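PDB 2QWU: intracellular growth locus, subunit C from Francisella tularensis subsp. tularensis, which is a pathogenicity island protein of unknown molecular activity, probably required for growth of the bacterium inside host cells. Local coordinates for residues Asn84-Ser97 against Asp171-Thr185. The protein carries 2 engineered substitutions. Numbering follows the deposited sequence.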
loop_
_atom_site.group_PDB
_atom_site.type_symbol
_atom_site.label_atom_id
_atom_site.label_comp_id
_atom_site.label_asym_id
_atom_site.label_seq_id
_atom_site.Cartn_x
_atom_site.Cartn_y
_atom_site.Cartn_z
ATOM N N ASN A 84 -1.942 1.091 -19.734
ATOM C CA ASN A 84 -1.456 1.209 -18.365
ATOM C C ASN A 84 -2.646 1.472 -17.456
ATOM O O ASN A 84 -3.630 2.112 -17.866
ATOM C CB ASN A 84 -0.450 2.373 -18.224
ATOM C CG ASN A 84 0.740 2.261 -19.183
ATOM O OD1 ASN A 84 1.277 1.174 -19.437
ATOM N ND2 ASN A 84 1.159 3.383 -19.703
ATOM N N PRO A 85 -2.580 0.983 -16.211
ATOM C CA PRO A 85 -3.680 1.194 -15.254
ATOM C C PRO A 85 -3.618 2.576 -14.643
ATOM O O PRO A 85 -2.650 3.295 -14.862
ATOM C CB PRO A 85 -3.417 0.142 -14.199
ATOM C CG PRO A 85 -1.898 0.088 -14.181
ATOM C CD PRO A 85 -1.582 0.034 -15.672
ATOM N N THR A 86 -4.663 2.968 -13.913
ATOM C CA THR A 86 -4.658 4.262 -13.205
ATOM C C THR A 86 -4.766 3.819 -11.773
ATOM O O THR A 86 -5.599 2.982 -11.455
ATOM C CB THR A 86 -5.830 5.184 -13.590
ATOM O OG1 THR A 86 -5.652 5.635 -14.952
ATOM C CG2 THR A 86 -5.843 6.387 -12.703
ATOM N N ILE A 87 -3.904 4.374 -10.928
ATOM C CA ILE A 87 -3.807 3.908 -9.555
ATOM C C ILE A 87 -3.731 5.021 -8.546
ATOM O O ILE A 87 -3.080 6.052 -8.778
ATOM C CB ILE A 87 -2.485 3.019 -9.438
ATOM C CG1 ILE A 87 -2.652 1.769 -10.311
ATOM C CG2 ILE A 87 -2.189 2.623 -8.013
ATOM C CD1 ILE A 87 -1.340 0.953 -10.374
ATOM N N SER A 88 -4.388 4.811 -7.412
ATOM C CA SER A 88 -4.262 5.743 -6.286
ATOM C C SER A 88 -3.909 4.855 -5.097
ATOM O O SER A 88 -4.276 3.689 -5.053
ATOM C CB SER A 88 -5.559 6.560 -6.038
ATOM O OG SER A 88 -6.641 5.717 -5.745
ATOM N N ILE A 89 -3.141 5.393 -4.159
ATOM C CA ILE A 89 -2.746 4.624 -2.985
ATOM C C ILE A 89 -2.634 5.522 -1.782
ATOM O O ILE A 89 -2.297 6.699 -1.887
ATOM C CB ILE A 89 -1.383 3.853 -3.271
ATOM C CG1 ILE A 89 -1.094 2.850 -2.140
ATOM C CG2 ILE A 89 -0.175 4.851 -3.354
ATOM C CD1 ILE A 89 0.093 1.941 -2.533
ATOM N N THR A 90 -2.929 4.967 -0.618
ATOM C CA THR A 90 -2.824 5.694 0.650
ATOM C C THR A 90 -1.952 4.855 1.578
ATOM O O THR A 90 -2.241 3.679 1.792
ATOM C CB THR A 90 -4.212 5.906 1.289
ATOM O OG1 THR A 90 -4.999 6.727 0.395
ATOM C CG2 THR A 90 -4.070 6.695 2.576
ATOM N N LEU A 91 -0.842 5.462 2.035
ATOM C CA LEU A 91 0.122 4.767 2.885
ATOM C C LEU A 91 0.221 5.425 4.253
ATOM O O LEU A 91 0.082 6.628 4.355
ATOM C CB LEU A 91 1.519 4.817 2.201
ATOM C CG LEU A 91 1.610 4.227 0.790
ATOM C CD1 LEU A 91 2.740 4.835 0.016
ATOM C CD2 LEU A 91 1.821 2.759 0.931
ATOM N N GLY A 92 0.461 4.630 5.295
ATOM C CA GLY A 92 0.637 5.169 6.629
ATOM C C GLY A 92 2.119 4.996 6.979
ATOM O O GLY A 92 2.638 3.902 6.830
ATOM N N VAL A 93 2.805 6.077 7.385
ATOM C CA VAL A 93 4.204 5.967 7.759
ATOM C C VAL A 93 4.429 6.627 9.110
ATOM O O VAL A 93 3.652 7.478 9.546
ATOM C CB VAL A 93 5.146 6.595 6.694
ATOM C CG1 VAL A 93 4.932 5.885 5.341
ATOM C CG2 VAL A 93 4.829 8.120 6.533
ATOM N N LEU A 94 5.480 6.209 9.801
ATOM C CA LEU A 94 5.783 6.839 11.110
ATOM C C LEU A 94 7.052 7.695 10.892
ATOM O O LEU A 94 8.149 7.167 10.667
ATOM C CB LEU A 94 6.000 5.755 12.169
ATOM C CG LEU A 94 6.196 6.266 13.588
ATOM C CD1 LEU A 94 4.972 7.012 14.133
ATOM C CD2 LEU A 94 6.492 4.943 14.397
ATOM N N ILE A 95 6.893 9.022 10.892
ATOM C CA ILE A 95 8.024 9.927 10.604
ATOM C C ILE A 95 7.956 11.203 11.418
ATOM O O ILE A 95 6.898 11.568 11.951
ATOM C CB ILE A 95 8.018 10.360 9.100
ATOM C CG1 ILE A 95 6.660 11.014 8.744
ATOM C CG2 ILE A 95 8.252 9.123 8.196
ATOM C CD1 ILE A 95 6.551 11.544 7.304
ATOM N N LYS A 96 9.095 11.891 11.481
ATOM C CA LYS A 96 9.159 13.187 12.162
ATOM C C LYS A 96 8.620 14.240 11.181
ATOM O O LYS A 96 8.620 14.050 9.962
ATOM C CB LYS A 96 10.616 13.502 12.547
ATOM C CG LYS A 96 11.162 12.493 13.564
ATOM C CD LYS A 96 12.624 12.732 13.913
ATOM C CE LYS A 96 12.770 14.093 14.500
ATOM N NZ LYS A 96 14.031 14.268 15.297
ATOM N N SER A 97 8.168 15.355 11.723
ATOM C CA SER A 97 7.614 16.450 10.955
ATOM C C SER A 97 8.590 16.962 9.906
ATOM O O SER A 97 8.197 17.288 8.786
ATOM C CB SER A 97 7.244 17.586 11.923
ATOM O OG SER A 97 6.685 17.044 13.111
ATOM N N ASP A 171 10.549 9.597 20.245
ATOM C CA ASP A 171 11.507 10.364 19.448
ATOM C C ASP A 171 10.892 11.388 18.445
ATOM O O ASP A 171 11.563 11.862 17.509
ATOM C CB ASP A 171 12.544 9.487 18.749
ATOM C CG ASP A 171 11.937 8.381 17.908
ATOM O OD1 ASP A 171 10.691 8.220 17.850
ATOM O OD2 ASP A 171 12.745 7.653 17.299
ATOM N N GLY A 172 9.631 11.738 18.692
ATOM C CA GLY A 172 8.982 12.789 17.927
ATOM C C GLY A 172 8.314 12.400 16.636
ATOM O O GLY A 172 8.019 13.267 15.831
HETATM N N MSE A 173 8.030 11.121 16.442
HETATM C CA MSE A 173 7.409 10.736 15.165
HETATM C C MSE A 173 5.907 10.566 15.303
HETATM O O MSE A 173 5.423 10.116 16.342
HETATM C CB MSE A 173 8.022 9.418 14.645
HETATM C CG MSE A 173 9.520 9.538 14.367
HETATM SE SE MSE A 173 10.249 8.038 13.649
HETATM C CE MSE A 173 9.852 6.857 14.859
ATOM N N ARG A 174 5.175 10.905 14.242
ATOM C CA ARG A 174 3.736 10.724 14.242
ATOM C C ARG A 174 3.328 9.844 13.060
ATOM O O ARG A 174 4.050 9.754 12.069
ATOM C CB ARG A 174 3.023 12.056 14.101
ATOM C CG ARG A 174 2.963 12.855 15.434
ATOM C CD ARG A 174 2.437 14.266 15.150
ATOM N NE ARG A 174 2.329 15.020 16.389
ATOM C CZ ARG A 174 3.354 15.585 17.025
ATOM N NH1 ARG A 174 4.594 15.508 16.536
ATOM N NH2 ARG A 174 3.140 16.213 18.188
ATOM N N TYR A 175 2.168 9.227 13.189
ATOM C CA TYR A 175 1.695 8.386 12.091
ATOM C C TYR A 175 1.165 9.399 11.085
ATOM O O TYR A 175 0.252 10.194 11.423
ATOM C CB TYR A 175 0.609 7.473 12.611
ATOM C CG TYR A 175 0.120 6.455 11.592
ATOM C CD1 TYR A 175 0.986 5.505 11.064
ATOM C CD2 TYR A 175 -1.234 6.385 11.261
ATOM C CE1 TYR A 175 0.499 4.468 10.210
ATOM C CE2 TYR A 175 -1.728 5.381 10.445
ATOM C CZ TYR A 175 -0.860 4.425 9.923
ATOM O OH TYR A 175 -1.330 3.383 9.129
ATOM N N HIS A 176 1.708 9.383 9.861
ATOM C CA HIS A 176 1.292 10.327 8.801
ATOM C C HIS A 176 0.603 9.546 7.692
ATOM O O HIS A 176 0.988 8.424 7.379
ATOM C CB HIS A 176 2.486 11.060 8.150
ATOM C CG HIS A 176 3.091 12.179 8.987
ATOM N ND1 HIS A 176 3.735 11.969 10.189
ATOM C CD2 HIS A 176 3.194 13.503 8.715
ATOM C CE1 HIS A 176 4.222 13.130 10.634
ATOM N NE2 HIS A 176 3.906 14.069 9.762
ATOM N N ILE A 177 -0.386 10.161 7.059
ATOM C CA ILE A 177 -1.069 9.476 5.989
ATOM C C ILE A 177 -0.661 10.107 4.663
ATOM O O ILE A 177 -0.825 11.308 4.473
ATOM C CB ILE A 177 -2.586 9.557 6.228
ATOM C CG1 ILE A 177 -2.869 8.837 7.555
ATOM C CG2 ILE A 177 -3.325 9.007 5.032
ATOM C CD1 ILE A 177 -4.334 8.466 7.841
ATOM N N ILE A 178 -0.107 9.300 3.755
ATOM C CA ILE A 178 0.360 9.780 2.446
ATOM C C ILE A 178 -0.636 9.304 1.416
ATOM O O ILE A 178 -0.814 8.093 1.208
ATOM C CB ILE A 178 1.785 9.191 2.093
ATOM C CG1 ILE A 178 2.771 9.569 3.190
ATOM C CG2 ILE A 178 2.206 9.595 0.738
ATOM C CD1 ILE A 178 4.168 8.878 2.927
ATOM N N SER A 179 -1.318 10.260 0.788
ATOM C CA SER A 179 -2.345 9.942 -0.236
ATOM C C SER A 179 -1.816 10.353 -1.565
ATOM O O SER A 179 -1.507 11.511 -1.755
ATOM C CB SER A 179 -3.671 10.711 0.010
ATOM O OG SER A 179 -4.169 10.444 1.312
ATOM N N ILE A 180 -1.730 9.404 -2.492
ATOM C CA ILE A 180 -1.150 9.685 -3.804
ATOM C C ILE A 180 -2.141 9.286 -4.875
ATOM O O ILE A 180 -2.745 8.206 -4.805
ATOM C CB ILE A 180 0.146 8.859 -4.034
ATOM C CG1 ILE A 180 0.985 8.881 -2.753
ATOM C CG2 ILE A 180 0.918 9.455 -5.237
ATOM C CD1 ILE A 180 2.187 7.925 -2.818
ATOM N N ASP A 181 -2.324 10.157 -5.877
ATOM C CA ASP A 181 -3.273 9.859 -6.960
ATOM C C ASP A 181 -2.543 10.092 -8.284
ATOM O O ASP A 181 -1.502 10.724 -8.317
ATOM C CB ASP A 181 -4.492 10.820 -6.917
ATOM C CG ASP A 181 -5.327 10.693 -5.637
ATOM O OD1 ASP A 181 -6.043 9.661 -5.436
ATOM O OD2 ASP A 181 -5.271 11.650 -4.818
ATOM N N GLY A 182 -3.092 9.538 -9.358
ATOM C CA GLY A 182 -2.537 9.694 -10.700
ATOM C C GLY A 182 -1.261 8.914 -10.983
ATOM O O GLY A 182 -0.338 9.417 -11.651
ATOM N N LEU A 183 -1.184 7.701 -10.455
ATOM C CA LEU A 183 -0.017 6.860 -10.637
ATOM C C LEU A 183 -0.354 5.762 -11.636
ATOM O O LEU A 183 -1.493 5.535 -11.942
ATOM C CB LEU A 183 0.337 6.177 -9.295
ATOM C CG LEU A 183 0.842 7.055 -8.150
ATOM C CD1 LEU A 183 0.938 6.228 -6.825
ATOM C CD2 LEU A 183 2.220 7.604 -8.548
ATOM N N THR A 184 0.660 5.115 -12.172
ATOM C CA THR A 184 0.420 3.962 -13.032
ATOM C C THR A 184 1.629 3.052 -12.763
ATOM O O THR A 184 2.399 3.315 -11.854
ATOM C CB THR A 184 0.309 4.360 -14.512
ATOM O OG1 THR A 184 0.009 3.179 -15.274
ATOM C CG2 THR A 184 1.607 4.960 -15.011
ATOM N N THR A 185 1.786 1.971 -13.502
ATOM C CA THR A 185 2.945 1.086 -13.271
ATOM C C THR A 185 3.145 0.329 -14.588
ATOM O O THR A 185 2.206 0.206 -15.349
ATOM C CB THR A 185 2.611 0.043 -12.155
ATOM O OG1 THR A 185 3.700 -0.903 -12.000
ATOM C CG2 THR A 185 1.365 -0.770 -12.524
HETATM O O HOH W 1 -5.651 8.055 -9.454
HETATM O O HOH W 2 5.782 14.147 14.044
HETATM O O HOH W 3 9.043 15.563 14.799
#
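I95 lies against one face of the imidazole of H176 in a CH-pi contact. Its CG1 is 3.7 Å from the ring centroid. I95 CG1 stands between the backbone N and the carbonyl carbon (chi1 56°), which turns it over the ring. The ring's rotation is fixed by a hydrogen bond within its own strand, H176 ND1 to R174 O at 2.9 Å. R174 O also accepts from I95 N, and the two donors approach from opposite faces of the carbonyl plane.

Strands 86-96 and 173-184 run antiparallel, joined by paired backbone hydrogen bonds from I87-L183 to I95-R174. I178 N to L91 O is nearly straight at 177°. The register slips by one residue between I87 and I89, a beta bulge near G182, where the second strand turns a corner. At the far end T184 OG1 donates to P85 O at 2.7 Å.

The two strands are neighbours in the large antiparallel sheet of IglC, where strand 71-79 pairs with the other edge of 86-96.

Apolar side chains meet on the face carrying I87, I89, L91, V93, I178, I180 and L183. I89 CG2 reaches I180 CD1 and L183 CD1, both at 3.9 Å. I178 CD1 meets V93 CG2 at 3.7 Å, the side chains crossing at about a right angle. On the other face the Y175 ring extends past G92, its OH 3.6 Å from G92 CA. This hydroxyl is hydrogen-bonded with P24 O and S72 OG. L94 packs on M173, a selenomethionine, with CG 3.8 Å from M173 CB.

One water bridges G172 O and S97 N.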